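PDB 6UBL: DynF from Micromonospora chersina, which is of unknown function but belongs to the dynemicin biosynthesis pathway and holds a palmitic acid, consistent with a role in binding a hydrophobic molecule. Local coordinates for residues P19-G24 with G203-P208; W30-P35 with S69-G74; D78-T83 with A111-T116; T103-C108 with G136-M141; L144-M149 with L181-D186. All blocks are in the same frame, centred on the assembly; numbering follows the deposited sequence.

In the fold
Contact 3 is the buried one of the five, contacts 4 and 5 are partly buried, and contacts 1 and 2 lie at the surface. Contacts 3, 4 and 5 are antiparallel strand pairings of the barrel, built on backbone hydrogen bonds. Contacts 4 and 5 adjoin through strand 129-141, which pairs with both 100-104 and 146-149, and each includes an Asx turn. Contact 2 joins a proline-rich loop and a serine-rich one through proline packing and two bridging waters; it packs against contact 3, with S69 and T72 probably hydrogen-bonded to Y82 and E80. Contact 1 brings the N-terminal part of the chain to the C-terminal strand with one direct hydrogen bond and two CH-pi contacts. Charged side chains meet across contact 3, at its solvated end.

Contact 1. Residues P19-G24 with G203-P208; sequences PNVYAG and GGYLKP
The amide of A23 donates to L206 O, with N and O 2.8 Å apart and the N-H pointing almost straight at the oxygen (165°). The approach is from above the carbonyl plane, not along a lone pair. The same L206 O lies at the edge of the Y22 ring and 3.3 Å from Y22 CB, so the turn of chain at Y22-A23 wraps round this carbonyl. Two CH-pi contacts flank the bond. P208 CG sits over the centre of the Y22 ring, 3.8 Å from its centroid, the two side chains crossing at about a right angle. V21 CG1 lies over a face of the Y205 ring, displaced toward its rim and 3.4 Å from Y205 CZ. Y205 CG stands anti to its own carbonyl carbon (chi1 -76°), which carries the ring past A23 to V21 and lets OH bond D38. With an alanine here V21 would probably lose the ring face it rests on, and D38 would lose its hydroxyl partner. Strand 37-50 joins the two sides: V21 bonds I37 and N39 in a parallel pairing with strand 20-21, while strand 193-205 runs antiparallel to it, G203 bonding G41.

Contact 2. Residues W30-P35 with S69-G74; sequences WTPPEP and SPSTSG
P32 pushes the edge of its ring into the bend of segment 69-74. Its CB lies 3.6 Å from S71 OG, and its CG is 3.7 Å from G74 O, so the proline carbons rest largely on oxygens. At the other end P35 meets P70, the rings crossing at about a right angle with P35 CG 4.2 Å from P70 CB. Between these two points the segments are linked by water. P33 O accepts from two waters. Water 1 also donates to S69 O, while water 2, at 2.8 Å from P33 O, accepts a hydrogen bond from S71 N.

What holds the first shell in place is a set of serine and threonine hydroxyls. S71 OG, anti to its backbone N (chi1 176°), reaches two residues on to donate to S73 O at 2.6 Å, and this closes the bend on which P32 sits. S69 OG donates to P70 O from above the carbonyl plane and also bonds Y82 N; T72 OG1 bonds E80 N. These tie segment 69-74 to E80 and Y82, just before and at the start of strand 81-92. On the opposing segment R68 bonds E34 O, and W30 packs edge-to-face with W76.

From P32 to P35 and from S69 to S71 the backbones have polyproline II-like angles. The arrangement is a pairing of two extended loops at the barrel end, one leading into strand 37-50 and the other leaving its antiparallel neighbour, strand 54-68.

Contact 3. Residues D78-T83 with A111-T116; sequences DAEVYT and AGQIRT
E80 holds its CG anti to the carbonyl carbon (chi1 -65°), while R115 puts CG between its backbone N and carbonyl carbon (chi1 64°), and the two side chains run side by side in the same direction. Their charged planes are turned 62° apart, and the salt bridge is long, E80 OE1 to R115 NH1 3.6 Å. Waters bridge the two charges as well. Water 4, in the guanidinium plane at its edge, donates to E80 OE1 at 2.6 Å and accepts from R115 NH1 at 2.9 Å. Water 5 donates to E80 OE1 as well, at 2.7 Å, accepts from Q113 NE2, and lies over a face of the Y82 ring. R115 is also held from its own segment: NE and NH2 grip T116 O side-on, the NE bond being 2.8 Å.

Behind these groups runs regular antiparallel pairing. V81 and I114 form a hydrogen-bonded pair, I114 N to V81 O 2.8 Å, and T83 with G112 forms another. A side chain on G112 would be tight against T83 OG1.

Y82 and Q113, a non-hydrogen-bonded pair, share a face directed at the second subunit, where Y194 of that subunit bonds Q113 NE2. V81, T83 and I114 occupy the other face, and I114 touches the palmitic acid. Such a split, one face toward a lipid and the other toward a partner, suits a beta-barrel wall at a dimer interface.

Contact 4. Residues T103-C108 with G136-M141; sequences TLNPDC and GAIFDM
T103 and I138 form an antiparallel hydrogen-bonded pair, I138 N to T103 O being 2.8 Å, and the pairing closes with N105 N donating to G136 O at 3.0 Å, just where segment 103-108 enters a type I turn from N105 to C108. I138 carries most of the side-chain contact. Its CG1 lies 3.6 Å from N105 CA, and CD1 continues over the N105 side chain, 3.8 Å from N105 CB and also near CG. On the other flank T103 OG1 stands beside I138 CB, and water 7 is hydrogen-bonded to that hydroxyl.

With chi1 at -175° N105 turns CG away from its own backbone N, a setting that brings the amide back over the turn. OD1 accepts from D107 N at 2.9 Å, an Asx turn, with the donor above the amide's carbonyl plane. ND2 donates to water 8 at 2.9 Å, and that water lies 2.8 Å from A137 O on the other strand. Replacing N105 by an alanine removes both amide ends; D107 N would probably lose its acceptor and water 8 its donor.

C108 CB lies 4.2 Å from G136 CA, and a side chain on the glycine would run into C108 SG. M149 of strand 146-149 covers N105 and I138, and F139, whose side chain points away from segment 103-108, touches the palmitic acid. The chemistry divides accordingly. Backbone bonds pair the strands, isoleucine carbons pack on the asparagine, and the buried amide of N105 uses both ends, OD1 on the turn and ND2 on a water that may bridge to A137 O.

Contact 5. Residues L144-M149 with L181-D186; sequences LGLKLM and LLDVND
L148 and L181 meet at about a right angle, L148 CD1 4.0 Å from L181 CB, in an antiparallel pair of barrel strands, 146-149 with 170-183. L148 reaches further across, and its CD2 packs beside D183 CA. On the other face K147 CB is 3.6 Å from V184 CG2, and M149 CG, in one of its two conformers, lies against V184 CG1. Backbone bonds run through the middle: L182 N to M149 O is 2.7 Å and nearly straight (175°), M149 N returns to L182 O, and V184 N donates to K147 O at 3.0 Å.

Toward the polar edge L146 CD2 lies 3.6 Å from D183 OD2. Strand 146-149 begins there in a G1 beta bulge, G145 and L146 both facing M141, and segment 181-186 leaves the sheet in a type I turn from D183 to D186. A chi1 of -172° swings the D183 carboxylate away from its own amide and sets OD1 over that turn. N185 N reaches OD1 at 2.9 Å, from above the carboxylate plane, as an Asx turn. Water 11 is the second donor to D183 OD1, at 2.6 Å, and accepts from K147 N at 3.0 Å.

Contact 1. Residues P19-G24 with G203-P208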
# COMPACT_ATOMS: atom_id res chain seq x y z
N PRO A 19 10.02 25.22 11.85
CA PRO A 19 8.91 26.03 12.37
C PRO A 19 7.56 25.56 11.86
O PRO A 19 7.41 25.08 10.73
CB PRO A 19 9.22 27.44 11.85
CG PRO A 19 9.93 27.19 10.56
CD PRO A 19 10.76 25.94 10.80
N ASN A 20 6.56 25.74 12.71
CA ASN A 20 5.18 25.57 12.29
C ASN A 20 4.75 26.72 11.40
O ASN A 20 5.19 27.87 11.56
CB ASN A 20 4.31 25.50 13.53
CG ASN A 20 4.29 24.12 14.14
OD1 ASN A 20 3.57 23.23 13.69
ND2 ASN A 20 5.15 23.90 15.13
N VAL A 21 3.88 26.39 10.45
CA VAL A 21 3.28 27.36 9.54
C VAL A 21 1.78 27.35 9.78
O VAL A 21 1.14 26.28 9.79
CB VAL A 21 3.60 27.03 8.08
CG1 VAL A 21 3.12 28.15 7.17
CG2 VAL A 21 5.10 26.79 7.90
N TYR A 22 1.21 28.54 9.98
CA TYR A 22 -0.19 28.71 10.30
C TYR A 22 -0.82 29.71 9.34
O TYR A 22 -0.14 30.30 8.49
CB TYR A 22 -0.35 29.27 11.72
CG TYR A 22 0.21 28.37 12.79
CD1 TYR A 22 -0.45 27.20 13.13
CD2 TYR A 22 1.38 28.68 13.43
CE1 TYR A 22 0.06 26.37 14.11
CE2 TYR A 22 1.91 27.87 14.40
CZ TYR A 22 1.23 26.71 14.74
OH TYR A 22 1.76 25.90 15.72
N ALA A 23 -2.13 29.91 9.50
CA ALA A 23 -2.86 30.88 8.70
C ALA A 23 -2.16 32.23 8.70
O ALA A 23 -1.63 32.69 9.72
CB ALA A 23 -4.28 31.05 9.26
N GLY A 24 -2.19 32.89 7.53
CA GLY A 24 -1.49 34.14 7.35
C GLY A 24 -0.32 33.95 6.40
O GLY A 24 0.00 34.82 5.59
N GLY A 203 -7.71 21.71 2.68
CA GLY A 203 -8.07 23.09 2.89
C GLY A 203 -6.84 23.97 2.85
O GLY A 203 -5.92 23.75 2.05
N GLY A 204 -6.79 24.97 3.73
CA GLY A 204 -5.64 25.86 3.80
C GLY A 204 -5.04 25.89 5.20
O GLY A 204 -5.38 25.07 6.05
N TYR A 205 -4.12 26.82 5.42
CA TYR A 205 -3.50 26.92 6.73
C TYR A 205 -4.52 27.32 7.78
O TYR A 205 -5.43 28.12 7.53
CB TYR A 205 -2.36 27.95 6.73
CG TYR A 205 -1.10 27.47 6.06
CD1 TYR A 205 -0.42 26.36 6.52
CD2 TYR A 205 -0.57 28.16 4.99
CE1 TYR A 205 0.75 25.93 5.91
CE2 TYR A 205 0.59 27.76 4.37
CZ TYR A 205 1.25 26.63 4.84
OH TYR A 205 2.41 26.25 4.22
N LEU A 206 -4.38 26.75 8.97
CA LEU A 206 -5.27 27.03 10.09
C LEU A 206 -4.60 27.92 11.13
O LEU A 206 -3.37 28.01 11.22
CB LEU A 206 -5.67 25.71 10.75
CG LEU A 206 -6.38 24.76 9.79
CD1 LEU A 206 -6.56 23.40 10.44
CD2 LEU A 206 -7.71 25.35 9.36
N LYS A 207 -5.43 28.59 11.91
CA LYS A 207 -4.97 29.22 13.13
C LYS A 207 -4.77 28.15 14.20
O LYS A 207 -5.48 27.14 14.21
CB LYS A 207 -6.00 30.23 13.62
CG LYS A 207 -6.25 31.42 12.71
CD LYS A 207 -7.33 32.32 13.28
CE LYS A 207 -7.43 33.63 12.52
NZ LYS A 207 -7.56 33.48 11.05
N PRO A 208 -3.83 28.35 15.13
CA PRO A 208 -3.67 27.37 16.22
C PRO A 208 -4.97 27.05 16.93
O PRO A 208 -5.19 25.89 17.29
CB PRO A 208 -2.63 28.02 17.14
CG PRO A 208 -1.83 28.92 16.22
CD PRO A 208 -2.81 29.42 15.18

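Contact 2. Residues W30-P35 with S69-G74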
# COMPACT_ATOMS: atom_id res chain seq x y z
N TRP A 30 4.43 27.39 -7.55
CA TRP A 30 5.64 27.10 -8.33
C TRP A 30 6.92 27.45 -7.58
O TRP A 30 7.95 27.72 -8.21
CB TRP A 30 5.61 27.81 -9.69
CG TRP A 30 4.34 27.62 -10.48
CD1 TRP A 30 3.45 28.60 -10.82
CD2 TRP A 30 3.85 26.40 -11.07
NE1 TRP A 30 2.43 28.06 -11.56
CE2 TRP A 30 2.65 26.72 -11.73
CE3 TRP A 30 4.31 25.08 -11.09
CZ2 TRP A 30 1.89 25.77 -12.41
CZ3 TRP A 30 3.55 24.13 -11.76
CH2 TRP A 30 2.36 24.48 -12.41
N THR A 31 6.89 27.48 -6.26
CA THR A 31 8.01 27.96 -5.45
C THR A 31 8.33 26.96 -4.36
O THR A 31 7.49 26.71 -3.47
CB THR A 31 7.66 29.33 -4.86
OG1 THR A 31 7.40 30.25 -5.92
CG2 THR A 31 8.80 29.85 -4.00
N PRO A 32 9.50 26.31 -4.40
CA PRO A 32 9.87 25.38 -3.31
C PRO A 32 10.00 26.13 -2.00
O PRO A 32 10.78 27.09 -1.89
CB PRO A 32 11.23 24.83 -3.77
CG PRO A 32 11.22 25.00 -5.29
CD PRO A 32 10.50 26.32 -5.48
N PRO A 33 9.23 25.76 -0.97
CA PRO A 33 9.26 26.52 0.29
C PRO A 33 10.40 26.11 1.20
O PRO A 33 10.95 25.01 1.12
CB PRO A 33 7.92 26.17 0.93
CG PRO A 33 7.66 24.76 0.47
CD PRO A 33 8.19 24.70 -0.94
N GLU A 34 10.74 27.02 2.11
CA GLU A 34 11.62 26.69 3.21
C GLU A 34 10.96 25.60 4.06
O GLU A 34 9.73 25.52 4.11
CB GLU A 34 11.85 27.93 4.08
CG GLU A 34 12.35 29.15 3.33
CD GLU A 34 13.80 29.04 2.91
OE1 GLU A 34 14.68 29.10 3.79
OE2 GLU A 34 14.06 28.90 1.70
N PRO A 35 11.74 24.75 4.72
CA PRO A 35 11.14 23.70 5.54
C PRO A 35 10.19 24.27 6.60
O PRO A 35 10.45 25.33 7.18
CB PRO A 35 12.33 22.98 6.18
CG PRO A 35 13.53 23.80 5.88
CD PRO A 35 13.21 24.66 4.68
N SER A 69 10.64 18.26 4.44
CA SER A 69 12.08 18.38 4.40
C SER A 69 12.42 19.67 3.66
O SER A 69 11.57 20.25 2.99
CB SER A 69 12.67 17.20 3.61
OG SER A 69 12.35 17.30 2.22
N PRO A 70 13.67 20.12 3.73
CA PRO A 70 14.11 21.16 2.80
C PRO A 70 13.96 20.62 1.38
O PRO A 70 14.07 19.42 1.13
CB PRO A 70 15.58 21.39 3.16
CG PRO A 70 16.00 20.14 3.88
CD PRO A 70 14.77 19.65 4.60
N SER A 71 13.68 21.52 0.44
CA SER A 71 13.59 21.10 -0.95
C SER A 71 14.97 20.71 -1.46
O SER A 71 15.98 21.32 -1.08
CB SER A 71 13.04 22.23 -1.82
OG SER A 71 13.04 21.82 -3.18
N THR A 72 15.02 19.69 -2.30
CA THR A 72 16.30 19.29 -2.88
C THR A 72 16.84 20.31 -3.87
O THR A 72 18.00 20.20 -4.29
CB THR A 72 16.18 17.94 -3.59
OG1 THR A 72 15.25 18.05 -4.69
CG2 THR A 72 15.70 16.88 -2.61
N SER A 73 16.02 21.27 -4.28
CA SER A 73 16.48 22.34 -5.16
C SER A 73 15.64 23.58 -4.92
O SER A 73 14.47 23.50 -4.54
CB SER A 73 16.34 21.95 -6.64
OG SER A 73 16.77 23.00 -7.47
N GLY A 74 16.25 24.73 -5.15
CA GLY A 74 15.51 25.98 -5.16
C GLY A 74 14.78 26.25 -6.45
O GLY A 74 13.99 27.20 -6.51
O HOH W 1 9.98 22.32 1.94
O HOH W 2 13.62 24.15 0.95

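Contact 3. Residues D78-T83 with A111-T116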
# COMPACT_ATOMS: atom_id res chain seq x y z
N ASP A 78 13.31 20.90 -10.67
CA ASP A 78 14.15 19.87 -10.07
C ASP A 78 13.77 19.53 -8.64
O ASP A 78 14.31 18.57 -8.07
CB ASP A 78 15.61 20.34 -10.07
CG ASP A 78 16.17 20.49 -11.46
OD1 ASP A 78 15.76 19.71 -12.34
OD2 ASP A 78 17.01 21.39 -11.67
N ALA A 79 12.89 20.30 -8.02
CA ALA A 79 12.68 20.23 -6.58
C ALA A 79 11.89 18.99 -6.19
O ALA A 79 10.87 18.64 -6.80
CB ALA A 79 11.93 21.47 -6.09
N GLU A 80 12.38 18.33 -5.14
CA GLU A 80 11.65 17.27 -4.47
C GLU A 80 11.54 17.64 -3.00
O GLU A 80 12.45 18.25 -2.44
CB GLU A 80 12.40 15.96 -4.56
CG GLU A 80 12.55 15.42 -5.95
CD GLU A 80 13.22 14.07 -5.92
OE1 GLU A 80 12.56 13.11 -5.48
OE2 GLU A 80 14.42 13.99 -6.26
N VAL A 81 10.42 17.26 -2.38
CA VAL A 81 10.18 17.48 -0.96
C VAL A 81 9.69 16.17 -0.36
O VAL A 81 8.77 15.54 -0.91
CB VAL A 81 9.16 18.61 -0.74
CG1 VAL A 81 8.77 18.70 0.73
CG2 VAL A 81 9.73 19.94 -1.22
N TYR A 82 10.29 15.78 0.76
CA TYR A 82 9.88 14.61 1.52
C TYR A 82 9.04 15.07 2.70
O TYR A 82 9.30 16.12 3.29
CB TYR A 82 11.12 13.86 2.00
CG TYR A 82 11.82 13.24 0.81
CD1 TYR A 82 11.45 11.99 0.34
CD2 TYR A 82 12.78 13.94 0.11
CE1 TYR A 82 12.05 11.43 -0.76
CE2 TYR A 82 13.39 13.40 -1.01
CZ TYR A 82 13.02 12.14 -1.43
OH TYR A 82 13.62 11.58 -2.54
N THR A 83 8.01 14.31 3.02
CA THR A 83 7.02 14.72 4.01
C THR A 83 6.82 13.61 5.03
O THR A 83 7.01 12.43 4.73
CB THR A 83 5.68 15.03 3.35
OG1 THR A 83 5.19 13.85 2.70
CG2 THR A 83 5.81 16.14 2.32
N ALA A 111 4.44 8.72 5.93
CA ALA A 111 5.47 9.43 5.19
C ALA A 111 5.12 9.47 3.71
O ALA A 111 4.45 8.58 3.18
CB ALA A 111 6.84 8.79 5.40
N GLY A 112 5.62 10.50 3.03
CA GLY A 112 5.30 10.70 1.64
C GLY A 112 6.32 11.59 0.97
O GLY A 112 7.39 11.88 1.52
N GLN A 113 5.99 11.98 -0.26
CA GLN A 113 6.91 12.80 -1.04
C GLN A 113 6.15 13.55 -2.12
O GLN A 113 5.00 13.23 -2.46
CB GLN A 113 8.04 11.98 -1.63
CG GLN A 113 7.59 10.88 -2.57
CD GLN A 113 8.72 9.94 -2.90
OE1 GLN A 113 8.71 8.78 -2.50
NE2 GLN A 113 9.71 10.44 -3.62
N ILE A 114 6.82 14.57 -2.65
CA ILE A 114 6.31 15.40 -3.74
C ILE A 114 7.41 15.48 -4.79
O ILE A 114 8.53 15.92 -4.48
CB ILE A 114 5.94 16.81 -3.25
CG1 ILE A 114 4.95 16.74 -2.09
CG2 ILE A 114 5.36 17.63 -4.39
CD1 ILE A 114 4.64 18.08 -1.45
N ARG A 115 7.12 15.03 -6.01
CA ARG A 115 8.11 15.06 -7.07
C ARG A 115 7.43 14.99 -8.43
O ARG A 115 6.26 14.61 -8.55
CB ARG A 115 9.14 13.93 -6.92
CG ARG A 115 8.61 12.48 -7.03
CD ARG A 115 9.73 11.57 -7.55
NE ARG A 115 9.99 11.95 -8.94
CZ ARG A 115 11.18 12.04 -9.51
NH1 ARG A 115 12.30 11.78 -8.84
NH2 ARG A 115 11.26 12.42 -10.79
N THR A 116 8.19 15.36 -9.45
CA THR A 116 7.72 15.23 -10.83
C THR A 116 7.34 13.78 -11.12
O THR A 116 8.13 12.86 -10.84
CB THR A 116 8.83 15.67 -11.78
OG1 THR A 116 9.14 17.06 -11.56
CG2 THR A 116 8.45 15.42 -13.23
O HOH W 3 10.57 16.75 -8.79
O HOH W 4 13.25 10.72 -6.37
O HOH W 5 10.42 13.19 -3.83
O HOH W 6 15.36 12.52 -8.22

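Contact 4. Residues T103-C108 with G136-M141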
# COMPACT_ATOMS: atom_id res chain seq x y z
N THR A 103 -7.11 9.31 13.85
CA THR A 103 -5.83 9.86 14.28
C THR A 103 -4.73 8.97 13.74
O THR A 103 -4.99 7.97 13.06
CB THR A 103 -5.79 9.93 15.81
OG1 THR A 103 -6.00 8.62 16.35
CG2 THR A 103 -6.88 10.87 16.34
N LEU A 104 -3.48 9.31 14.03
CA LEU A 104 -2.37 8.48 13.59
C LEU A 104 -2.08 7.34 14.57
O LEU A 104 -2.19 7.49 15.79
CB LEU A 104 -1.10 9.31 13.44
CG LEU A 104 -1.14 10.42 12.39
CD1 LEU A 104 0.22 11.12 12.39
CD2 LEU A 104 -1.49 9.90 11.02
N ASN A 105 -1.67 6.21 14.01
CA ASN A 105 -1.15 5.11 14.80
C ASN A 105 0.26 5.46 15.25
O ASN A 105 1.15 5.62 14.41
CB ASN A 105 -1.12 3.85 13.95
CG ASN A 105 -0.71 2.62 14.73
OD1 ASN A 105 -0.09 2.71 15.79
ND2 ASN A 105 -1.03 1.44 14.20
N PRO A 106 0.51 5.61 16.56
CA PRO A 106 1.86 6.01 17.01
C PRO A 106 2.94 4.98 16.71
O PRO A 106 4.13 5.32 16.83
CB PRO A 106 1.69 6.22 18.52
CG PRO A 106 0.53 5.35 18.89
CD PRO A 106 -0.39 5.35 17.70
N ASP A 107 2.58 3.75 16.35
CA ASP A 107 3.57 2.73 16.04
C ASP A 107 4.11 2.86 14.63
O ASP A 107 5.07 2.14 14.29
CB ASP A 107 2.96 1.33 16.14
CG ASP A 107 2.58 0.94 17.55
OD1 ASP A 107 3.22 1.40 18.50
OD2 ASP A 107 1.65 0.10 17.69
N CYS A 108 3.52 3.72 13.80
CA CYS A 108 3.81 3.79 12.38
C CYS A 108 4.31 5.18 12.01
O CYS A 108 3.79 6.19 12.50
CB CYS A 108 2.52 3.62 11.57
SG CYS A 108 1.65 2.09 11.81
N GLY A 136 -0.53 5.23 8.38
CA GLY A 136 -1.03 4.29 9.38
C GLY A 136 -1.97 5.01 10.33
O GLY A 136 -1.54 5.90 11.07
N ALA A 137 -3.25 4.64 10.32
CA ALA A 137 -4.27 5.36 11.05
C ALA A 137 -4.93 4.51 12.13
O ALA A 137 -4.81 3.29 12.15
CB ALA A 137 -5.36 5.87 10.08
N ILE A 138 -5.64 5.21 13.02
CA ILE A 138 -6.51 4.59 14.01
C ILE A 138 -7.90 5.16 13.80
O ILE A 138 -8.07 6.39 13.77
CB ILE A 138 -6.06 4.92 15.45
CG1 ILE A 138 -4.60 4.49 15.67
CG2 ILE A 138 -7.00 4.27 16.46
CD1 ILE A 138 -4.43 3.01 15.67
N PHE A 139 -8.91 4.29 13.74
CA PHE A 139 -10.31 4.69 13.59
C PHE A 139 -11.02 4.36 14.89
O PHE A 139 -11.28 3.19 15.17
CB PHE A 139 -10.97 3.94 12.42
CG PHE A 139 -10.35 4.19 11.07
CD1 PHE A 139 -9.18 3.53 10.71
CD2 PHE A 139 -10.93 5.05 10.16
CE1 PHE A 139 -8.60 3.74 9.47
CE2 PHE A 139 -10.35 5.27 8.91
CZ PHE A 139 -9.19 4.61 8.57
N ASP A 140 -11.31 5.38 15.70
CA ASP A 140 -11.99 5.19 16.98
C ASP A 140 -13.49 5.22 16.75
O ASP A 140 -14.04 6.23 16.29
CB ASP A 140 -11.56 6.31 17.94
CG ASP A 140 -11.93 6.03 19.39
OD1 ASP A 140 -12.48 4.96 19.70
OD2 ASP A 140 -11.64 6.91 20.23
N MET A 141 -14.17 4.12 17.06
CA MET A 141 -15.61 3.95 16.85
C MET A 141 -16.23 3.57 18.18
O MET A 141 -16.64 2.42 18.39
CB MET A 141 -15.87 2.90 15.76
CG MET A 141 -15.22 3.20 14.41
SD MET A 141 -15.86 2.15 13.07
CE MET A 141 -15.00 2.80 11.63
O HOH W 7 -8.66 7.84 16.80
O HOH W 8 -2.45 1.84 11.68
O HOH W 9 1.13 6.97 11.42

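Contact 5. Residues L144-M149 with L181-D186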
# COMPACT_ATOMS: atom_id res chain seq x y z
N LEU A 144 -19.45 1.35 18.58
CA LEU A 144 -19.25 -0.08 18.40
C LEU A 144 -18.30 -0.69 19.42
O LEU A 144 -18.04 -1.90 19.37
CB LEU A 144 -18.70 -0.34 16.99
CG LEU A 144 -19.44 0.35 15.85
CD1 LEU A 144 -18.87 -0.16 14.54
CD2 LEU A 144 -20.93 0.10 15.93
N GLY A 145 -17.79 0.11 20.35
CA GLY A 145 -16.84 -0.37 21.33
C GLY A 145 -15.53 -0.82 20.73
O GLY A 145 -14.84 -1.65 21.33
N LEU A 146 -15.14 -0.26 19.59
CA LEU A 146 -14.00 -0.72 18.83
C LEU A 146 -13.10 0.45 18.45
O LEU A 146 -13.56 1.57 18.23
CB LEU A 146 -14.46 -1.32 17.51
CG LEU A 146 -15.13 -2.68 17.38
CD1 LEU A 146 -15.78 -2.80 16.02
CD2 LEU A 146 -14.06 -3.74 17.55
N LYS A 147 -11.80 0.14 18.33
CA LYS A 147 -10.84 0.98 17.64
C LYS A 147 -10.20 0.10 16.57
O LYS A 147 -9.80 -1.03 16.86
CB LYS A 147 -9.73 1.49 18.57
CG LYS A 147 -10.10 2.74 19.35
CD LYS A 147 -8.91 3.32 20.08
CE LYS A 147 -9.37 4.04 21.34
NZ LYS A 147 -8.24 4.60 22.14
N LEU A 148 -10.11 0.61 15.35
CA LEU A 148 -9.55 -0.16 14.24
C LEU A 148 -8.27 0.49 13.75
O LEU A 148 -8.04 1.69 13.92
CB LEU A 148 -10.55 -0.26 13.08
CG LEU A 148 -11.96 -0.74 13.43
CD1 LEU A 148 -12.81 -0.87 12.19
CD2 LEU A 148 -11.85 -2.07 14.18
N MET A 149 -7.41 -0.33 13.14
CA MET A 149 -6.17 0.14 12.57
C MET A 149 -5.94 -0.57 11.24
O MET A 149 -6.56 -1.59 10.94
CB MET A 149 -4.98 -0.17 13.49
CG MET A 149 -4.95 -1.60 13.98
SD MET A 149 -3.39 -2.03 14.78
CE MET A 149 -2.29 -1.96 13.38
N LEU A 181 -9.32 -3.31 7.76
CA LEU A 181 -9.26 -2.60 9.04
C LEU A 181 -9.38 -3.61 10.17
O LEU A 181 -10.32 -4.41 10.19
CB LEU A 181 -10.34 -1.53 9.13
CG LEU A 181 -10.27 -0.45 8.05
CD1 LEU A 181 -11.43 0.52 8.21
CD2 LEU A 181 -8.93 0.30 8.07
N LEU A 182 -8.42 -3.59 11.08
CA LEU A 182 -8.25 -4.60 12.11
C LEU A 182 -8.55 -4.04 13.49
O LEU A 182 -8.26 -2.88 13.78
CB LEU A 182 -6.79 -5.09 12.10
CG LEU A 182 -6.24 -5.50 10.73
CD1 LEU A 182 -4.76 -5.80 10.79
CD2 LEU A 182 -7.03 -6.69 10.23
N ASP A 183 -9.14 -4.88 14.34
CA ASP A 183 -9.34 -4.51 15.75
C ASP A 183 -7.97 -4.33 16.41
O ASP A 183 -7.11 -5.22 16.34
CB ASP A 183 -10.10 -5.65 16.43
CG ASP A 183 -10.55 -5.32 17.85
OD1 ASP A 183 -10.02 -4.38 18.49
OD2 ASP A 183 -11.45 -6.04 18.34
N VAL A 184 -7.75 -3.17 17.03
CA VAL A 184 -6.47 -2.92 17.69
C VAL A 184 -6.21 -3.97 18.76
O VAL A 184 -5.05 -4.26 19.08
CB VAL A 184 -6.40 -1.49 18.29
CG1 VAL A 184 -6.42 -0.44 17.20
CG2 VAL A 184 -7.54 -1.27 19.28
N ASN A 185 -7.26 -4.55 19.32
CA ASN A 185 -7.12 -5.60 20.32
C ASN A 185 -7.00 -7.00 19.73
O ASN A 185 -6.83 -7.96 20.49
CB ASN A 185 -8.32 -5.57 21.27
CG ASN A 185 -8.36 -4.31 22.11
OD1 ASN A 185 -7.33 -3.79 22.52
ND2 ASN A 185 -9.57 -3.82 22.37
N ASP A 186 -7.10 -7.16 18.41
CA ASP A 186 -6.96 -8.48 17.80
C ASP A 186 -6.36 -8.27 16.41
O ASP A 186 -6.98 -8.63 15.40
CB ASP A 186 -8.31 -9.19 17.73
CG ASP A 186 -8.21 -10.63 17.26
OD1 ASP A 186 -7.14 -11.27 17.40
OD2 ASP A 186 -9.22 -11.15 16.76
O HOH W 10 -12.33 -3.05 21.99
O HOH W 11 -11.06 -2.37 19.86